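Local coordinates for chymotrypsin (Cellulomonas bogoriensis, PDB 2EA3), which probably cleaves peptide bonds as a serine endopeptidase of the chymotrypsin-like S1 family, this chain being the protease part of a longer precursor, at residues 1-7 with 67-73; 20-24 with 178-182; 30-36 with 47-52; 107-113 with 124-129. One frame throughout, in Å; residues are numbered along the deposited sequence.

Contact 1. Residues 1-7 with 67-73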
loop_
_atom_site.group_PDB
_atom_site.type_symbol
_atom_site.label_atom_id
_atom_site.label_comp_id
_atom_site.label_asym_id
_atom_site.label_seq_id
_atom_site.Cartn_x
_atom_site.Cartn_y
_atom_site.Cartn_z
ATOM N N PHE A 1 -10.216 14.756 9.087
ATOM C CA PHE A 1 -10.371 13.606 8.148
ATOM C C PHE A 1 -9.489 12.483 8.668
ATOM O O PHE A 1 -8.361 12.738 9.047
ATOM C CB PHE A 1 -9.925 14.023 6.743
ATOM C CG PHE A 1 -10.098 12.956 5.719
ATOM C CD1 PHE A 1 -9.075 12.047 5.462
ATOM C CD2 PHE A 1 -11.297 12.833 5.018
ATOM C CE1 PHE A 1 -9.246 11.047 4.524
ATOM C CE2 PHE A 1 -11.469 11.822 4.072
ATOM C CZ PHE A 1 -10.450 10.932 3.830
ATOM N N ASP A 2 -9.985 11.243 8.677
ATOM C CA ASP A 2 -9.189 10.128 9.194
ATOM C C ASP A 2 -8.516 9.369 8.066
ATOM O O ASP A 2 -9.163 8.993 7.087
ATOM C CB ASP A 2 -10.041 9.160 10.025
ATOM C CG ASP A 2 -10.575 9.789 11.311
ATOM O OD1 ASP A 2 -10.123 10.878 11.698
ATOM O OD2 ASP A 2 -11.452 9.181 11.944
ATOM N N VAL A 3 -7.216 9.151 8.221
ATOM C CA VAL A 3 -6.427 8.371 7.266
ATOM C C VAL A 3 -6.309 6.966 7.814
ATOM O O VAL A 3 -5.752 6.756 8.890
ATOM C CB VAL A 3 -5.026 8.989 7.033
ATOM C CG1 VAL A 3 -4.061 7.989 6.313
ATOM C CG2 VAL A 3 -5.173 10.284 6.239
ATOM N N ILE A 4 -6.872 6.026 7.064
ATOM C CA ILE A 4 -6.955 4.618 7.434
ATOM C C ILE A 4 -6.420 3.815 6.240
ATOM O O ILE A 4 -6.743 4.113 5.089
ATOM C CB ILE A 4 -8.423 4.240 7.723
ATOM C CG1 ILE A 4 -8.953 5.032 8.932
ATOM C CG2 ILE A 4 -8.577 2.736 7.964
ATOM C CD1 ILE A 4 -10.477 5.174 8.935
ATOM N N GLY A 5 -5.576 2.825 6.514
ATOM C CA GLY A 5 -5.058 1.940 5.458
ATOM C C GLY A 5 -6.168 1.297 4.630
ATOM O O GLY A 5 -7.199 0.869 5.165
ATOM N N GLY A 6 -5.972 1.256 3.315
ATOM C CA GLY A 6 -6.894 0.554 2.418
ATOM C C GLY A 6 -7.971 1.439 1.829
ATOM O O GLY A 6 -8.664 1.027 0.894
ATOM N N ASN A 7 -8.124 2.638 2.389
ATOM C CA ASN A 7 -9.114 3.599 1.869
ATOM C C ASN A 7 -8.638 4.292 0.587
ATOM O O ASN A 7 -7.442 4.493 0.383
ATOM C CB ASN A 7 -9.478 4.640 2.927
ATOM C CG ASN A 7 -10.467 4.107 3.952
ATOM O OD1 ASN A 7 -10.855 4.821 4.892
ATOM N ND2 ASN A 7 -10.881 2.858 3.783
ATOM N N ASN A 67 -6.137 13.233 10.591
ATOM C CA ASN A 67 -5.781 12.352 11.686
ATOM C C ASN A 67 -5.204 11.065 11.130
ATOM O O ASN A 67 -5.857 10.388 10.341
ATOM C CB ASN A 67 -7.010 12.041 12.531
ATOM C CG ASN A 67 -7.612 13.278 13.133
ATOM O OD1 ASN A 67 -6.911 14.057 13.790
ATOM N ND2 ASN A 67 -8.905 13.490 12.906
ATOM N N LEU A 68 -3.982 10.752 11.526
ATOM C CA LEU A 68 -3.261 9.586 11.013
ATOM C C LEU A 68 -3.440 8.452 12.009
ATOM O O LEU A 68 -2.967 8.551 13.144
ATOM C CB LEU A 68 -1.776 9.922 10.869
ATOM C CG LEU A 68 -1.449 11.054 9.889
ATOM C CD1 LEU A 68 0.016 11.461 9.946
ATOM C CD2 LEU A 68 -1.865 10.649 8.473
ATOM N N LEU A 69 -4.110 7.383 11.579
ATOM C CA LEU A 69 -4.492 6.307 12.479
ATOM C C LEU A 69 -3.697 5.064 12.187
ATOM O O LEU A 69 -3.403 4.768 11.028
ATOM C CB LEU A 69 -5.984 6.009 12.325
ATOM C CG LEU A 69 -6.922 7.157 12.717
ATOM C CD1 LEU A 69 -8.366 6.730 12.506
ATOM C CD2 LEU A 69 -6.715 7.552 14.174
ATOM N N ALA A 70 -3.376 4.314 13.238
ATOM C CA ALA A 70 -2.639 3.067 13.093
ATOM C C ALA A 70 -3.633 1.935 12.808
ATOM O O ALA A 70 -3.715 0.950 13.539
ATOM C CB ALA A 70 -1.841 2.794 14.343
ATOM N N GLN A 71 -4.398 2.090 11.731
ATOM C CA GLN A 71 -5.495 1.164 11.432
ATOM C C GLN A 71 -5.565 0.908 9.945
ATOM O O GLN A 71 -5.142 1.745 9.144
ATOM C CB GLN A 71 -6.834 1.752 11.875
ATOM C CG GLN A 71 -6.922 2.043 13.362
ATOM C CD GLN A 71 -8.335 2.302 13.791
ATOM O OE1 GLN A 71 -8.886 1.556 14.603
ATOM N NE2 GLN A 71 -8.951 3.316 13.222
ATOM N N VAL A 72 -6.090 -0.264 9.599
ATOM C CA VAL A 72 -6.400 -0.651 8.232
ATOM C C VAL A 72 -7.891 -1.005 8.163
ATOM O O VAL A 72 -8.434 -1.669 9.059
ATOM C CB VAL A 72 -5.512 -1.848 7.752
ATOM C CG1 VAL A 72 -5.978 -2.349 6.398
ATOM C CG2 VAL A 72 -4.020 -1.445 7.700
ATOM N N ASN A 73 -8.567 -0.532 7.125
ATOM C CA ASN A 73 -9.980 -0.832 6.947
ATOM C C ASN A 73 -10.159 -2.308 6.569
ATOM O O ASN A 73 -9.548 -2.765 5.600
ATOM C CB ASN A 73 -10.525 0.059 5.838
ATOM C CG ASN A 73 -12.039 0.048 5.754
ATOM O OD1 ASN A 73 -12.706 -0.806 6.352
ATOM N ND2 ASN A 73 -12.589 0.995 4.994
HETATM O O HOH W 1 -11.046 13.320 11.293
#
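Asp2 reaches across to Asn67, its carboxylate OD1 taking the amide ND2 of Asn67 at 3.1 Å. The donor comes nearly in line with the C-O bond, and OD1 lies close to the plane of the Asn67 amide, although carboxylate and amide are turned 59° apart. With CG opposite the carbonyl carbon (chi1 -66°), the acid swings back beside its own backbone N. There a water donates to OD1 and accepts from the Phe1 amino terminus, so the chain end is tied to this pair. Leu69 lies beside Ile4, the two pointing the same way, and its CD1 meets Ile4 CG1 at 4.0 Å. Ile4 CG2 presses on the backbone of strand 71-73, 3.4 Å from Asn73 N. On the face opposite Asp2 and Asn67, Val3 and Leu68 run side by side, with Leu68 CD2 3.8 Å from Val3 CB. Backbone bonds, among them Val3 N to Asn67 O at 2.8 Å, join the strands as parallel neighbours, and Gly5 pairs with Val72 after a two-residue shift. Asn73 turns its OD1 to Tyr75 N. The arrangement is a short parallel pair with a beta bulge, bringing the amino terminus alongside 67-73 on the outside of the chymotrypsin-like double barrel.

Contact 2. Residues 20-24 with 178-182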
loop_
_atom_site.group_PDB
_atom_site.type_symbol
_atom_site.label_atom_id
_atom_site.label_comp_id
_atom_site.label_asym_id
_atom_site.label_seq_id
_atom_site.Cartn_x
_atom_site.Cartn_y
_atom_site.Cartn_z
ATOM N N GLY A 20 -1.667 3.121 1.984
ATOM C CA GLY A 20 -0.890 2.004 2.482
ATOM C C GLY A 20 -0.936 1.991 4.004
ATOM O O GLY A 20 -1.745 1.263 4.615
ATOM N N PHE A 21 -0.101 2.832 4.618
ATOM C CA PHE A 21 -0.031 2.915 6.071
ATOM C C PHE A 21 0.270 4.326 6.477
ATOM O O PHE A 21 0.972 5.021 5.766
ATOM C CB PHE A 21 1.085 2.030 6.608
ATOM C CG PHE A 21 0.875 0.588 6.322
ATOM C CD1 PHE A 21 -0.019 -0.160 7.109
ATOM C CD2 PHE A 21 1.535 -0.020 5.252
ATOM C CE1 PHE A 21 -0.249 -1.505 6.820
ATOM C CE2 PHE A 21 1.314 -1.373 4.961
ATOM C CZ PHE A 21 0.427 -2.113 5.749
ATOM N N ALA A 22 -0.246 4.714 7.646
ATOM C CA ALA A 22 0.097 5.989 8.261
ATOM C C ALA A 22 1.500 5.931 8.864
ATOM O O ALA A 22 1.879 4.966 9.532
ATOM C CB ALA A 22 -0.921 6.336 9.324
ATOM N N VAL A 23 2.252 6.988 8.619
ATOM C CA VAL A 23 3.605 7.161 9.144
ATOM C C VAL A 23 3.711 8.577 9.696
ATOM O O VAL A 23 2.856 9.402 9.403
ATOM C CB VAL A 23 4.681 6.959 8.037
ATOM C CG1 VAL A 23 4.640 5.512 7.493
ATOM C CG2 VAL A 23 4.508 7.943 6.917
ATOM N N ASN A 24 4.752 8.887 10.469
ATOM C CA ASN A 24 4.914 10.275 10.923
ATOM C C ASN A 24 4.916 11.191 9.710
ATOM O O ASN A 24 5.707 10.989 8.780
ATOM C CB ASN A 24 6.236 10.478 11.662
ATOM C CG ASN A 24 6.254 9.834 13.026
ATOM O OD1 ASN A 24 5.265 9.853 13.762
ATOM N ND2 ASN A 24 7.399 9.278 13.382
ATOM N N LEU A 178 11.342 7.291 7.962
ATOM C CA LEU A 178 9.996 7.384 8.513
ATOM C C LEU A 178 9.795 6.349 9.596
ATOM O O LEU A 178 10.425 5.294 9.567
ATOM C CB LEU A 178 8.954 7.122 7.419
ATOM C CG LEU A 178 8.920 8.083 6.244
ATOM C CD1 LEU A 178 8.164 7.430 5.098
ATOM C CD2 LEU A 178 8.294 9.414 6.660
ATOM N N ARG A 179 8.900 6.658 10.526
ATOM C CA ARG A 179 8.435 5.703 11.525
ATOM C C ARG A 179 6.944 5.463 11.323
ATOM O O ARG A 179 6.178 6.400 11.079
ATOM C CB ARG A 179 8.673 6.229 12.936
ATOM C CG ARG A 179 10.077 5.996 13.475
ATOM C CD ARG A 179 10.159 6.471 14.929
ATOM N NE ARG A 179 11.471 6.221 15.537
ATOM C CZ ARG A 179 12.558 6.969 15.332
ATOM N NH1 ARG A 179 12.507 8.023 14.522
ATOM N NH2 ARG A 179 13.706 6.658 15.932
ATOM N N MET A 180 6.539 4.202 11.437
ATOM C CA MET A 180 5.127 3.846 11.373
ATOM C C MET A 180 4.414 4.291 12.630
ATOM O O MET A 180 4.930 4.128 13.734
ATOM C CB MET A 180 4.962 2.337 11.243
ATOM C CG MET A 180 5.335 1.813 9.882
ATOM S SD MET A 180 4.284 0.405 9.510
ATOM C CE MET A 180 2.683 1.144 9.397
ATOM N N ILE A 181 3.215 4.825 12.465
ATOM C CA ILE A 181 2.388 5.175 13.620
ATOM C C ILE A 181 1.831 3.884 14.189
ATOM O O ILE A 181 1.370 3.024 13.443
ATOM C CB ILE A 181 1.257 6.128 13.221
ATOM C CG1 ILE A 181 1.872 7.474 12.811
ATOM C CG2 ILE A 181 0.216 6.307 14.363
ATOM C CD1 ILE A 181 0.938 8.295 11.990
ATOM N N THR A 182 1.874 3.775 15.512
ATOM C CA THR A 182 1.357 2.604 16.216
ATOM C C THR A 182 0.147 2.915 17.102
ATOM O O THR A 182 -0.509 1.995 17.607
ATOM C CB THR A 182 2.422 2.008 17.141
ATOM O OG1 THR A 182 2.751 2.970 18.146
ATOM C CG2 THR A 182 3.678 1.607 16.370
HETATM O O HOH W 2 0.393 2.865 10.768
#
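Met180 bends at chi2 and chi3 to bring its methyl CE to Phe21, 3.3 Å from Phe21 CB. This places SD 5.2 Å from the centroid of the Phe21 ring, an oblique Met-aromatic contact. Val169 of the helix 169-176 packs on the same phenylalanine, and Leu173 on Met180. Beside this, Val23 CG2 meets both methyls of Leu178, the two side chains crossing at a slant with CG2 4.1 Å from Leu178 CD2. On another flank Ile181 lays its long branch along the strand: CG1 stands opposite the carbonyl carbon (chi1 -67°), and CD1 reaches Ala22 CB at 3.8 Å and Val23 O at 3.4 Å. Outward from these methyls the backbones take over. Asn24 N bonds Arg179 O at 2.9 Å, and Ile181 N bonds Ala22 O at 3.2 Å. At the exposed rim the Asn24 amide lies alongside Arg179, ND2 3.3 Å from Arg179 CB, and the extended arginine carries its guanidinium away. Together with these contacts, a single bridge between Val23 and Met180 joins the segment after the C-terminal helix to strand 14-23 of the N-terminal barrel, as in chymotrypsin-like proteases, where the carboxy-terminal helix packs back against the first barrel.

Contact 3. Residues 30-36 with 47-52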
loop_
_atom_site.group_PDB
_atom_site.type_symbol
_atom_site.label_atom_id
_atom_site.label_comp_id
_atom_site.label_asym_id
_atom_site.label_seq_id
_atom_site.Cartn_x
_atom_site.Cartn_y
_atom_site.Cartn_z
ATOM N N ALA A 30 1.905 3.441 -3.223
ATOM C CA ALA A 30 2.739 2.938 -4.322
ATOM C C ALA A 30 3.279 4.120 -5.123
ATOM O O ALA A 30 2.575 5.103 -5.327
ATOM C CB ALA A 30 1.937 1.998 -5.255
ATOM N N GLY A 31 4.528 4.025 -5.565
ATOM C CA GLY A 31 5.152 5.077 -6.401
ATOM C C GLY A 31 4.483 5.315 -7.735
ATOM O O GLY A 31 4.512 6.426 -8.260
ATOM N N HIS A 32 3.878 4.276 -8.312
ATOM C CA HIS A 32 3.190 4.466 -9.596
ATOM C C HIS A 32 1.908 5.291 -9.466
ATOM O O HIS A 32 1.332 5.689 -10.483
ATOM C CB HIS A 32 2.942 3.138 -10.334
ATOM C CG HIS A 32 1.784 2.339 -9.804
ATOM N ND1 HIS A 32 1.950 1.250 -8.979
ATOM C CD2 HIS A 32 0.452 2.437 -10.034
ATOM C CE1 HIS A 32 0.772 0.733 -8.688
ATOM N NE2 HIS A 32 -0.155 1.433 -9.321
ATOM N N CYS A 33 1.475 5.569 -8.237
ATOM C CA CYS A 33 0.281 6.382 -8.023
ATOM C C CYS A 33 0.463 7.839 -8.395
ATOM O O CYS A 33 -0.481 8.480 -8.847
ATOM C CB CYS A 33 -0.179 6.297 -6.574
ATOM S SG CYS A 33 -0.557 4.595 -6.159
ATOM N N GLY A 34 1.666 8.368 -8.208
ATOM C CA GLY A 34 1.906 9.745 -8.592
ATOM C C GLY A 34 3.340 10.145 -8.377
ATOM O O GLY A 34 4.104 9.421 -7.744
ATOM N N ARG A 35 3.698 11.313 -8.894
ATOM C CA ARG A 35 5.070 11.768 -8.795
ATOM C C ARG A 35 5.206 12.862 -7.747
ATOM O O ARG A 35 4.243 13.492 -7.375
ATOM C CB ARG A 35 5.579 12.238 -10.163
ATOM C CG ARG A 35 4.997 13.544 -10.613
ATOM C CD ARG A 35 5.776 14.087 -11.819
ATOM N NE ARG A 35 5.815 13.126 -12.920
ATOM C CZ ARG A 35 4.849 12.962 -13.823
ATOM N NH1 ARG A 35 4.989 12.057 -14.782
ATOM N NH2 ARG A 35 3.743 13.692 -13.776
ATOM N N THR A 36 6.419 13.069 -7.269
ATOM C CA THR A 36 6.709 14.114 -6.295
ATOM C C THR A 36 6.082 15.438 -6.717
ATOM O O THR A 36 6.170 15.820 -7.894
ATOM C CB THR A 36 8.241 14.259 -6.118
ATOM O OG1 THR A 36 8.761 13.041 -5.571
ATOM C CG2 THR A 36 8.585 15.400 -5.202
ATOM N N PHE A 47 2.550 14.477 -2.635
ATOM C CA PHE A 47 3.641 13.486 -2.801
ATOM C C PHE A 47 4.984 14.146 -2.500
ATOM O O PHE A 47 5.307 15.190 -3.087
ATOM C CB PHE A 47 3.652 12.886 -4.205
ATOM C CG PHE A 47 2.651 11.794 -4.392
ATOM C CD1 PHE A 47 1.302 12.096 -4.548
ATOM C CD2 PHE A 47 3.049 10.462 -4.413
ATOM C CE1 PHE A 47 0.350 11.086 -4.701
ATOM C CE2 PHE A 47 2.108 9.442 -4.592
ATOM C CZ PHE A 47 0.750 9.763 -4.732
ATOM N N ALA A 48 5.726 13.562 -1.566
ATOM C CA ALA A 48 7.020 14.110 -1.130
ATOM C C ALA A 48 8.153 13.097 -1.312
ATOM O O ALA A 48 9.152 13.124 -0.601
ATOM C CB ALA A 48 6.943 14.571 0.303
ATOM N N GLY A 49 8.025 12.261 -2.318
ATOM C CA GLY A 49 9.044 11.274 -2.631
ATOM C C GLY A 49 8.315 10.142 -3.314
ATOM O O GLY A 49 7.253 9.683 -2.822
ATOM N N SER A 50 8.837 9.729 -4.466
ATOM C CA SER A 50 8.217 8.660 -5.257
ATOM C C SER A 50 9.285 7.957 -6.061
ATOM O O SER A 50 10.098 8.614 -6.738
ATOM C CB SER A 50 7.145 9.211 -6.208
ATOM O OG SER A 50 6.500 8.163 -6.919
ATOM N N SER A 51 9.287 6.630 -5.984
ATOM C CA SER A 51 10.239 5.818 -6.718
ATOM C C SER A 51 9.498 4.745 -7.505
ATOM O O SER A 51 8.895 3.846 -6.915
ATOM C CB SER A 51 11.242 5.169 -5.772
ATOM O OG SER A 51 12.269 4.531 -6.521
ATOM N N PHE A 52 9.505 4.887 -8.828
ATOM C CA PHE A 52 8.852 3.948 -9.752
ATOM C C PHE A 52 9.329 4.314 -11.155
ATOM O O PHE A 52 9.386 5.515 -11.486
ATOM C CB PHE A 52 7.315 4.046 -9.687
ATOM C CG PHE A 52 6.616 3.194 -10.703
ATOM C CD1 PHE A 52 6.410 1.835 -10.468
ATOM C CD2 PHE A 52 6.178 3.751 -11.908
ATOM C CE1 PHE A 52 5.763 1.028 -11.418
ATOM C CE2 PHE A 52 5.534 2.965 -12.867
ATOM C CZ PHE A 52 5.332 1.603 -12.626
#
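His32 sets its CB squarely over the middle of the Phe52 ring, 3.4 Å from the ring centroid and 2° off the normal, a close CH-pi contact. Its imidazole, placed between the backbone N and the carbonyl carbon by chi1 of 78°, turns an edge toward the same ring, with planes at 58°. A leucine here, with no flat face under His32 CB, would probably hold the histidine less firmly from that side. Buried Phe47 is also well packed: Gly34 CA lies over one face, offset toward the rim, Cys33 CB touches Phe47 CZ at 4.0 Å, and Arg35 O comes 3.3 Å from Phe47 CB. Between the two aromatics, Ser50 OG donates to Gly34 O at 2.8 Å, in the carbonyl plane. Toward solvent the fit slackens: Thr36 OG1 stands 3.4 Å from Gly49 N at an angle too poor for bonding, and the Arg35 CB points away from 47-52. Cys33 is fixed by its disulfide to Cys17. Asp56 OD2 accepts from the backbone N of His32 and NE2 bonds Ser137 OG, consistent with a Ser-His-Asp triad, so this apolar seat probably helps hold the histidine in position for proton transfer during peptide cleavage.

Contact 4. Residues 107-113 with 124-129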
loop_
_atom_site.group_PDB
_atom_site.type_symbol
_atom_site.label_atom_id
_atom_site.label_comp_id
_atom_site.label_asym_id
_atom_site.label_seq_id
_atom_site.Cartn_x
_atom_site.Cartn_y
_atom_site.Cartn_z
ATOM N N THR A 107 -1.522 -15.909 0.291
ATOM C CA THR A 107 -0.277 -16.317 0.943
ATOM C C THR A 107 0.902 -15.739 0.176
ATOM O O THR A 107 0.807 -15.495 -1.049
ATOM C CB THR A 107 -0.140 -17.846 1.005
ATOM O OG1 THR A 107 -0.043 -18.355 -0.325
ATOM C CG2 THR A 107 -1.371 -18.485 1.680
ATOM N N ILE A 108 2.003 -15.520 0.888
ATOM C CA ILE A 108 3.212 -15.023 0.261
ATOM C C ILE A 108 3.877 -16.222 -0.418
ATOM O O ILE A 108 4.118 -17.234 0.239
ATOM C CB ILE A 108 4.193 -14.423 1.278
ATOM C CG1 ILE A 108 3.629 -13.144 1.938
ATOM C CG2 ILE A 108 5.574 -14.186 0.616
ATOM C CD1 ILE A 108 4.482 -12.651 3.125
ATOM N N THR A 109 4.168 -16.107 -1.711
ATOM C CA THR A 109 4.785 -17.239 -2.419
ATOM C C THR A 109 6.231 -17.036 -2.822
ATOM O O THR A 109 6.913 -17.995 -3.157
ATOM C CB THR A 109 3.979 -17.667 -3.663
ATOM O OG1 THR A 109 3.920 -16.587 -4.592
ATOM C CG2 THR A 109 2.582 -18.115 -3.278
ATOM N N ALA A 110 6.688 -15.791 -2.815
ATOM C CA ALA A 110 8.083 -15.461 -3.097
ATOM C C ALA A 110 8.409 -14.087 -2.571
ATOM O O ALA A 110 7.522 -13.248 -2.407
ATOM C CB ALA A 110 8.381 -15.513 -4.605
ATOM N N LEU A 111 9.694 -13.876 -2.296
ATOM C CA LEU A 111 10.230 -12.563 -1.984
ATOM C C LEU A 111 11.236 -12.174 -3.066
ATOM O O LEU A 111 11.718 -13.030 -3.826
ATOM C CB LEU A 111 10.884 -12.565 -0.596
ATOM C CG LEU A 111 10.041 -13.061 0.584
ATOM C CD1 LEU A 111 10.952 -13.228 1.818
ATOM C CD2 LEU A 111 8.845 -12.153 0.880
ATOM N N ASN A 112 11.535 -10.884 -3.146
ATOM C CA ASN A 112 12.460 -10.351 -4.162
ATOM C C ASN A 112 12.136 -10.800 -5.598
ATOM O O ASN A 112 13.033 -11.191 -6.348
ATOM C CB ASN A 112 13.918 -10.678 -3.798
ATOM C CG ASN A 112 14.907 -9.617 -4.300
ATOM O OD1 ASN A 112 14.539 -8.475 -4.570
ATOM N ND2 ASN A 112 16.175 -10.000 -4.418
ATOM N N SER A 113 10.854 -10.750 -5.963
ATOM C CA SER A 113 10.396 -11.028 -7.322
ATOM C C SER A 113 10.524 -9.778 -8.182
ATOM O O SER A 113 10.501 -8.659 -7.672
ATOM C CB SER A 113 8.919 -11.431 -7.315
ATOM O OG SER A 113 8.764 -12.741 -6.838
ATOM N N GLY A 124 12.440 -6.555 -6.291
ATOM C CA GLY A 124 12.383 -6.576 -4.837
ATOM C C GLY A 124 11.001 -6.764 -4.260
ATOM O O GLY A 124 10.780 -6.427 -3.086
ATOM N N LEU A 125 10.087 -7.317 -5.066
ATOM C CA LEU A 125 8.665 -7.398 -4.705
ATOM C C LEU A 125 8.270 -8.683 -3.996
ATOM O O LEU A 125 8.851 -9.752 -4.240
ATOM C CB LEU A 125 7.797 -7.255 -5.959
ATOM C CG LEU A 125 7.939 -5.910 -6.683
ATOM C CD1 LEU A 125 7.097 -5.906 -7.930
ATOM C CD2 LEU A 125 7.537 -4.753 -5.757
ATOM N N ILE A 126 7.270 -8.566 -3.131
ATOM C CA ILE A 126 6.642 -9.716 -2.488
ATOM C C ILE A 126 5.598 -10.286 -3.454
ATOM O O ILE A 126 4.669 -9.586 -3.856
ATOM C CB ILE A 126 5.924 -9.315 -1.177
ATOM C CG1 ILE A 126 6.909 -8.677 -0.194
ATOM C CG2 ILE A 126 5.239 -10.534 -0.556
ATOM C CD1 ILE A 126 6.232 -7.953 0.948
ATOM N N ARG A 127 5.756 -11.544 -3.844
ATOM C CA ARG A 127 4.772 -12.201 -4.707
ATOM C C ARG A 127 3.727 -12.920 -3.854
ATOM O O ARG A 127 4.081 -13.607 -2.894
ATOM C CB ARG A 127 5.474 -13.195 -5.640
ATOM C CG ARG A 127 4.572 -13.758 -6.724
ATOM C CD ARG A 127 5.304 -14.776 -7.600
ATOM N NE ARG A 127 4.317 -15.682 -8.185
ATOM C CZ ARG A 127 3.989 -15.745 -9.476
ATOM N NH1 ARG A 127 4.594 -14.977 -10.376
ATOM N NH2 ARG A 127 3.056 -16.607 -9.872
ATOM N N THR A 128 2.449 -12.763 -4.205
ATOM C CA THR A 128 1.358 -13.429 -3.456
ATOM C C THR A 128 0.261 -13.987 -4.347
ATOM O O THR A 128 0.180 -13.641 -5.527
ATOM C CB THR A 128 0.634 -12.470 -2.486
ATOM O OG1 THR A 128 -0.271 -11.627 -3.231
ATOM C CG2 THR A 128 1.652 -11.612 -1.673
ATOM N N THR A 129 -0.630 -14.775 -3.741
ATOM C CA THR A 129 -1.822 -15.303 -4.427
ATOM C C THR A 129 -3.034 -14.423 -4.122
ATOM O O THR A 129 -4.180 -14.818 -4.373
ATOM C CB THR A 129 -2.153 -16.724 -3.932
ATOM O OG1 THR A 129 -2.335 -16.684 -2.519
ATOM C CG2 THR A 129 -1.029 -17.689 -4.251
HETATM O O HOH W 3 -3.012 -18.995 -1.283
HETATM O O HOH W 4 2.233 -16.675 -6.696
HETATM O O HOH W 5 14.015 -8.679 -7.869
HETATM O O HOH W 6 10.592 -8.960 -1.324
#
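Thr107-Ala110 and Leu125-Thr128 run antiparallel but strongly twisted, their short axes 119° apart, with Ile108 and Thr128 a non-hydrogen-bonded pair, Thr109 and Ala110 both facing Arg127 in a classic bulge where Arg127 O takes Thr109 N at 2.8 Å and, weakly, Ala110 N, and G1 bulges in both segments turning the corner where Ser113 N bonds Leu125 O at 2.8 Å. Among the side chains, Arg127 runs out extended, CG opposite the backbone N (chi1 -171°), passing Ala110 CB and Ser113 OG, the latter 3.5 Å from its CB. Thr109 OG1 lies at the edge of the guanidinium, in its plane, and one water links the two, accepting from NE at 2.7 Å. Replacing Arg127 by an alanine would probably leave that water without its NE donor and uncover Thr109 OG1, which CG and CD now flank. Ile108 and Ile126 cross at a slant, CG2 to CG2 3.9 Å, while Leu111 lies alongside Ile126, CD2 toward CG1. At the far end Thr129 OG1 accepts from Thr107 N at 3.0 Å, and Thr129 CG2 meets Thr109 CG2. Thr128 OG1 turns instead to Thr164 O and Val130 N, tying this strand to 161-168. Such bulged, coiled antiparallel pairing is characteristic of the C-terminal six-stranded barrel of the chymotrypsin fold.

Contacts 1 and 2 adjoin: Leu68 and Ala70 of contact 1 pack on Ile181 of contact 2, so segments near both ends of the modelled chain meet beside the N-terminal barrel. Contacts 2 and 3 reach the sheet of that barrel, whereas contact 4 belongs to the C-terminal barrel, its centre about 25 Å from that of contact 1. Phe21, Ala22 and Val23 of contact 2 and Phe47 of contact 3 are buried, while Phe1, Asn67, Thr109 and Thr129 edge contacts 1 and 4 at the surface. Contact 2 leans on methyls and a sulfur, contacts 1 and 4 on strand pairing with waters bridging polar groups, contact 3 on aromatic rings beside the probable catalytic histidine.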